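Local coordinates for protein Serpin48 (Tenebrio molitor, PDB 3OZQ) that is a highly specific serpin of insect innate immunity that inhibits the serine protease SPE, at residues W139-E142 and I148-L151; L221-L224 and A230-T233; E295-L298 and E304-D307. All blocks are in the same frame, centred on the assembly; numbering follows the deposited sequence.

Contact 1: W139-E142 and I148-L151; sequences WVEE and IQNL
Val140 and Ile148 form the apolar part of the contact between the last turn of helix 129-143 and the loop that follows it. The branch CG1 of Val140 rests against CG2 of Ile148 at 3.8 Å, the two side chains slanting across one another. With its chi1 at 160°, Val140 keeps CG1 turned away from its own backbone N, and this methyl also approaches the carbonyl oxygen of Ile148, with CG1 to O at 3.4 Å. Its other branch is directed to Leu151, where CG2 and CD1 are 4.3 Å apart, a looser touch that brings both loop residues onto the same valine.

The polar part is built on Glu141. Its extended chain leans over the loop so that CG lies 3.4 Å from the Ile148 O, and its carboxylate passes slantwise over the Gln149 side chain, with CD 3.5 Å from Gln149 CG. The carboxylate and the amide are turned 43° against each other, and OE2 of Glu141 is 3.0 Å from NE2 of Gln149. That oxygen also accepts a hydrogen bond from His146 ND1, in the connection between the two segments. The other oxygen works through water: OE1 of Glu141 receives a hydrogen bond from a water at 2.6 Å, and the same water accepts one from the backbone N of Asn150 at 2.9 Å. The two carboxylate oxygens thus grip separate parts of the returning chain.

Helix 129-143 lies against the large central beta-sheet of the serpin fold. Val140 and Leu151 pack on Ile166 and Ala168 of strand 163-174, while Ile148 and Leu151 reach Lys316 of strand 310-321, whose NZ is hydrogen-bonded to Gln149 O. The contact therefore sits over two neighbouring parallel strands.

Contact 2: L221-L224 and A230-T233; sequences LLEL and ASLT
The carboxylate of Glu223 has Ser231 over one of its faces: OG of the serine lies 3.6 Å from OE2, well above the carboxylate plane, and CB of Ser231 is packed on CG of Glu223 at the same distance of 3.6 Å. The glutamate is placed there by its extended chain, with CG swung opposite its backbone N (chi1 159°). On the same side of the carboxylate plane a water bridges to the neighbouring strand, bound to OG1 of Thr233 at 2.8 Å and only weakly to OE1. Beside it, CB of Glu223 lies 3.7 Å from Thr233 OG1.

Leu224 and Leu232 form an antiparallel hydrogen-bonded pair, each N bound to the other's O at 2.8 Å. Glu223 and Thr233 make the adjoining non-hydrogen-bonded pair, next to which the CA of Thr233 offers its hydrogen to Leu222 O, a CA-H...O contact of 3.3 Å.

The two strands form a beta hairpin, in which the short segments 221-224 and 231-233 run at 161°, close to antiparallel. Glu223 and Thr233 point to one face of the sheet, Leu224 and Leu232 to the other, where both leucines pack against Trp175, and Leu222 and Leu224 also touch Phe209. The hairpin is extended on both flanks by antiparallel neighbours: strand 207-214 pairs with 219-225, and strand 356-362 pairs with 231-237.

Contact 3: E295-L298 and E304-D307; sequences EADL and EKGD
Lys305 lies across Asp297 with its hydrocarbon chain rather than its charge: CG of the lysine sits over the flat face of the carboxylate, 3.6 Å from Asp297 CG, and NZ remains 5.6 Å from OD2. The two side chains cross at about a right angle. Because the lysine is extended until a bend at chi4 (-69°), its ammonium group passes the aspartate and turns to a water, 2.8 Å from NZ, which donates in turn to Ala296 O at 2.6 Å. A second water accepts from Leu298 N and from Gly306 N, so two waters supplement the direct packing of Lys305. Asp297 OD1 is itself hydrogen-bonded to Ser299 OG. Replacing Asp297 by alanine would probably take away the carboxylate face under the Lys305 methylenes and leave Ser299 OG without this partner.

Residues 304-307 form a type II beta turn closed by Asp307 N to Glu304 O (3.1 Å). Glu304 N returns a bond to Asp307 OD1 at 3.0 Å, meeting it from above the carboxylate plane. Gly306 takes the third position with positive phi (93°), the place where this turn classically favours glycine.

In the fold
The three contacts follow one another along the chain and are well separated in the serpin fold. Contacts 2 and 3 lie on opposite sides of the chain's centre, their centres 43 Å apart, and contact 1 is 29 Å from each of them, centre to centre; nearest atoms are about 17 Å apart for contact 1 with either of the others. Contacts 1 and 3 are related through strand 310-321, which begins shortly after 304-307 and supplies part of the surface under 148-151. Contact 2 belongs to a different group of strands. In inhibitory serpins the reactive loop, once cleaved, inserts between the strands corresponding to 163-174 and 310-321; here these two pair directly, beneath contact 1.

Contact 1: W139-E142 and I148-L151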
loop_
_atom_site.group_PDB
_atom_site.type_symbol
_atom_site.label_atom_id
_atom_site.label_comp_id
_atom_site.label_asym_id
_atom_site.label_seq_id
_atom_site.Cartn_x
_atom_site.Cartn_y
_atom_site.Cartn_z
ATOM N N TRP A 139 -11.228 8.079 15.070
ATOM C CA TRP A 139 -10.357 9.044 14.424
ATOM C C TRP A 139 -10.129 8.620 12.976
ATOM O O TRP A 139 -10.305 9.411 12.052
ATOM C CB TRP A 139 -9.015 9.173 15.151
ATOM C CG TRP A 139 -8.132 10.208 14.496
ATOM C CD1 TRP A 139 -8.201 11.560 14.664
ATOM C CD2 TRP A 139 -7.092 9.975 13.533
ATOM N NE1 TRP A 139 -7.258 12.183 13.881
ATOM C CE2 TRP A 139 -6.562 11.234 13.179
ATOM C CE3 TRP A 139 -6.543 8.824 12.954
ATOM C CZ2 TRP A 139 -5.513 11.376 12.266
ATOM C CZ3 TRP A 139 -5.498 8.968 12.042
ATOM C CH2 TRP A 139 -4.995 10.234 11.711
ATOM N N VAL A 140 -9.748 7.359 12.796
ATOM C CA VAL A 140 -9.568 6.793 11.460
ATOM C C VAL A 140 -10.815 6.970 10.593
ATOM O O VAL A 140 -10.717 7.300 9.413
ATOM C CB VAL A 140 -9.211 5.295 11.529
ATOM C CG1 VAL A 140 -9.505 4.597 10.175
ATOM C CG2 VAL A 140 -7.763 5.111 11.938
ATOM N N GLU A 141 -11.991 6.751 11.174
ATOM C CA GLU A 141 -13.224 6.892 10.404
ATOM C C GLU A 141 -13.420 8.331 9.962
ATOM O O GLU A 141 -13.647 8.585 8.789
ATOM C CB GLU A 141 -14.444 6.408 11.192
ATOM C CG GLU A 141 -14.516 4.898 11.354
ATOM C CD GLU A 141 -15.894 4.414 11.799
ATOM O OE1 GLU A 141 -15.967 3.753 12.856
ATOM O OE2 GLU A 141 -16.900 4.678 11.096
ATOM N N GLU A 142 -13.335 9.278 10.896
ATOM C CA GLU A 142 -13.493 10.684 10.530
ATOM C C GLU A 142 -12.527 11.085 9.407
ATOM O O GLU A 142 -12.879 11.859 8.522
ATOM C CB GLU A 142 -13.288 11.595 11.738
ATOM C CG GLU A 142 -12.524 12.879 11.421
ATOM C CD GLU A 142 -11.455 13.221 12.471
ATOM O OE1 GLU A 142 -11.753 13.175 13.692
ATOM O OE2 GLU A 142 -10.309 13.531 12.071
ATOM N N ILE A 148 -13.173 3.411 6.287
ATOM C CA ILE A 148 -12.307 2.444 6.954
ATOM C C ILE A 148 -12.657 2.348 8.430
ATOM O O ILE A 148 -12.491 3.297 9.194
ATOM C CB ILE A 148 -10.812 2.768 6.743
ATOM C CG1 ILE A 148 -10.469 2.634 5.255
ATOM C CG2 ILE A 148 -9.932 1.854 7.609
ATOM C CD1 ILE A 148 -8.992 2.787 4.937
ATOM N N GLN A 149 -13.170 1.192 8.817
ATOM C CA GLN A 149 -13.734 1.036 10.139
ATOM C C GLN A 149 -13.015 -0.064 10.891
ATOM O O GLN A 149 -12.408 -0.953 10.278
ATOM C CB GLN A 149 -15.235 0.751 10.041
ATOM C CG GLN A 149 -16.015 1.884 9.396
ATOM C CD GLN A 149 -17.517 1.708 9.515
ATOM O OE1 GLN A 149 -18.004 0.629 9.858
ATOM N NE2 GLN A 149 -18.262 2.776 9.238
ATOM N N ASN A 150 -13.056 0.027 12.217
ATOM C CA ASN A 150 -12.546 -1.023 13.072
ATOM C C ASN A 150 -11.130 -1.436 12.735
ATOM O O ASN A 150 -10.819 -2.623 12.676
ATOM C CB ASN A 150 -13.478 -2.234 12.997
ATOM C CG ASN A 150 -14.830 -1.942 13.591
ATOM O OD1 ASN A 150 -14.974 -1.898 14.810
ATOM N ND2 ASN A 150 -15.823 -1.706 12.739
ATOM N N LEU A 151 -10.269 -0.455 12.509
ATOM C CA LEU A 151 -8.880 -0.756 12.212
ATOM C C LEU A 151 -8.225 -1.494 13.372
ATOM O O LEU A 151 -7.612 -2.541 13.177
ATOM C CB LEU A 151 -8.102 0.521 11.876
ATOM C CG LEU A 151 -6.679 0.290 11.355
ATOM C CD1 LEU A 151 -6.244 1.413 10.411
ATOM C CD2 LEU A 151 -5.702 0.124 12.509
HETATM O O HOH W 1 -14.542 1.863 13.891
#

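Contact 2: L221-L224 and A230-T233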
loop_
_atom_site.group_PDB
_atom_site.type_symbol
_atom_site.label_atom_id
_atom_site.label_comp_id
_atom_site.label_asym_id
_atom_site.label_seq_id
_atom_site.Cartn_x
_atom_site.Cartn_y
_atom_site.Cartn_z
ATOM N N LEU A 221 2.326 -8.268 -19.096
ATOM C CA LEU A 221 2.101 -7.132 -18.217
ATOM C C LEU A 221 1.374 -6.063 -18.990
ATOM O O LEU A 221 1.702 -5.788 -20.143
ATOM C CB LEU A 221 3.422 -6.543 -17.708
ATOM C CG LEU A 221 4.362 -7.454 -16.928
ATOM C CD1 LEU A 221 5.329 -8.134 -17.871
ATOM C CD2 LEU A 221 5.111 -6.635 -15.893
ATOM N N LEU A 222 0.383 -5.467 -18.351
ATOM C CA LEU A 222 -0.413 -4.429 -18.971
ATOM C C LEU A 222 -0.538 -3.273 -18.010
ATOM O O LEU A 222 -0.894 -3.465 -16.858
ATOM C CB LEU A 222 -1.810 -4.948 -19.278
ATOM C CG LEU A 222 -2.796 -3.870 -19.723
ATOM C CD1 LEU A 222 -2.452 -3.388 -21.107
ATOM C CD2 LEU A 222 -4.220 -4.403 -19.693
ATOM N N GLU A 223 -0.276 -2.067 -18.482
ATOM C CA GLU A 223 -0.417 -0.912 -17.615
ATOM C C GLU A 223 -1.610 -0.058 -18.040
ATOM O O GLU A 223 -1.641 0.509 -19.133
ATOM C CB GLU A 223 0.912 -0.138 -17.570
ATOM C CG GLU A 223 0.818 1.284 -17.142
ATOM C CD GLU A 223 2.170 1.996 -17.206
ATOM O OE1 GLU A 223 3.222 1.315 -17.215
ATOM O OE2 GLU A 223 2.171 3.243 -17.235
ATOM N N LEU A 224 -2.619 -0.027 -17.183
ATOM C CA LEU A 224 -3.846 0.717 -17.427
ATOM C C LEU A 224 -3.709 2.096 -16.810
ATOM O O LEU A 224 -3.478 2.218 -15.603
ATOM C CB LEU A 224 -5.046 -0.010 -16.817
ATOM C CG LEU A 224 -5.498 -1.335 -17.442
ATOM C CD1 LEU A 224 -6.538 -2.002 -16.558
ATOM C CD2 LEU A 224 -6.050 -1.120 -18.838
ATOM N N ALA A 230 -1.087 8.535 -13.037
ATOM C CA ALA A 230 -1.061 7.315 -12.242
ATOM C C ALA A 230 -1.380 6.115 -13.134
ATOM O O ALA A 230 -1.841 6.284 -14.270
ATOM C CB ALA A 230 -2.073 7.417 -11.132
ATOM N N SER A 231 -1.144 4.905 -12.634
ATOM C CA SER A 231 -1.504 3.720 -13.421
ATOM C C SER A 231 -1.743 2.477 -12.565
ATOM O O SER A 231 -1.262 2.390 -11.438
ATOM C CB SER A 231 -0.444 3.440 -14.484
ATOM O OG SER A 231 0.757 2.973 -13.896
ATOM N N LEU A 232 -2.530 1.543 -13.095
ATOM C CA LEU A 232 -2.705 0.223 -12.496
ATOM C C LEU A 232 -2.070 -0.818 -13.408
ATOM O O LEU A 232 -2.448 -0.943 -14.579
ATOM C CB LEU A 232 -4.185 -0.104 -12.291
ATOM C CG LEU A 232 -4.397 -1.524 -11.750
ATOM C CD1 LEU A 232 -4.112 -1.503 -10.289
ATOM C CD2 LEU A 232 -5.805 -2.077 -11.996
ATOM N N THR A 233 -1.083 -1.538 -12.894
ATOM C CA THR A 233 -0.375 -2.538 -13.683
ATOM C C THR A 233 -0.785 -3.955 -13.265
ATOM O O THR A 233 -0.679 -4.307 -12.087
ATOM C CB THR A 233 1.166 -2.406 -13.517
ATOM O OG1 THR A 233 1.624 -1.163 -14.077
ATOM C CG2 THR A 233 1.889 -3.562 -14.192
HETATM O O HOH W 2 4.243 -0.969 -14.942
#

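Contact 3: E295-L298 and E304-D307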
loop_
_atom_site.group_PDB
_atom_site.type_symbol
_atom_site.label_atom_id
_atom_site.label_comp_id
_atom_site.label_asym_id
_atom_site.label_seq_id
_atom_site.Cartn_x
_atom_site.Cartn_y
_atom_site.Cartn_z
ATOM N N GLU A 295 15.832 -2.907 24.110
ATOM C CA GLU A 295 16.917 -1.994 23.766
ATOM C C GLU A 295 16.404 -0.758 23.050
ATOM O O GLU A 295 17.190 0.089 22.616
ATOM C CB GLU A 295 17.955 -2.708 22.911
ATOM C CG GLU A 295 18.485 -3.968 23.560
ATOM C CD GLU A 295 19.641 -4.582 22.797
ATOM O OE1 GLU A 295 19.432 -5.643 22.164
ATOM O OE2 GLU A 295 20.755 -4.006 22.835
ATOM N N ALA A 296 15.082 -0.654 22.948
ATOM C CA ALA A 296 14.437 0.373 22.136
ATOM C C ALA A 296 14.685 1.774 22.649
ATOM O O ALA A 296 14.667 2.020 23.859
ATOM C CB ALA A 296 12.941 0.106 22.027
ATOM N N ASP A 297 14.906 2.700 21.724
ATOM C CA ASP A 297 15.108 4.083 22.099
ATOM C C ASP A 297 14.239 5.049 21.315
ATOM O O ASP A 297 14.667 5.599 20.296
ATOM C CB ASP A 297 16.586 4.487 21.987
ATOM C CG ASP A 297 16.878 5.810 22.678
ATOM O OD1 ASP A 297 15.906 6.525 23.028
ATOM O OD2 ASP A 297 18.076 6.137 22.870
ATOM N N LEU A 298 13.027 5.265 21.822
ATOM C CA LEU A 298 12.084 6.211 21.252
ATOM C C LEU A 298 12.028 7.529 22.013
ATOM O O LEU A 298 10.984 8.190 22.026
ATOM C CB LEU A 298 10.672 5.619 21.239
ATOM C CG LEU A 298 10.396 4.193 20.761
ATOM C CD1 LEU A 298 9.019 4.172 20.151
ATOM C CD2 LEU A 298 11.419 3.681 19.789
ATOM N N GLU A 304 12.239 8.659 28.413
ATOM C CA GLU A 304 13.653 8.363 28.284
ATOM C C GLU A 304 13.806 7.007 27.631
ATOM O O GLU A 304 12.837 6.273 27.484
ATOM C CB GLU A 304 14.328 8.354 29.665
ATOM C CG GLU A 304 14.658 9.739 30.222
ATOM C CD GLU A 304 13.412 10.536 30.559
ATOM O OE1 GLU A 304 12.461 9.967 31.148
ATOM O OE2 GLU A 304 13.377 11.732 30.223
ATOM N N LYS A 305 15.028 6.671 27.251
ATOM C CA LYS A 305 15.288 5.408 26.586
ATOM C C LYS A 305 14.703 4.208 27.345
ATOM O O LYS A 305 14.941 4.036 28.533
ATOM C CB LYS A 305 16.791 5.212 26.392
ATOM C CG LYS A 305 17.165 3.883 25.757
ATOM C CD LYS A 305 18.668 3.732 25.633
ATOM C CE LYS A 305 19.037 2.503 24.834
ATOM N NZ LYS A 305 18.720 1.245 25.557
ATOM N N GLY A 306 13.962 3.362 26.641
ATOM C CA GLY A 306 13.450 2.142 27.234
ATOM C C GLY A 306 12.054 2.283 27.819
ATOM O O GLY A 306 11.406 1.285 28.102
ATOM N N ASP A 307 11.603 3.521 27.995
ATOM C CA ASP A 307 10.226 3.816 28.385
ATOM C C ASP A 307 9.214 3.337 27.336
ATOM O O ASP A 307 8.180 2.750 27.659
ATOM C CB ASP A 307 10.054 5.327 28.577
ATOM C CG ASP A 307 10.584 5.822 29.935
ATOM O OD1 ASP A 307 10.490 7.040 30.195
ATOM O OD2 ASP A 307 11.081 4.993 30.736
HETATM O O HOH W 3 15.982 1.070 25.854
HETATM O O HOH W 4 12.364 4.538 24.356
#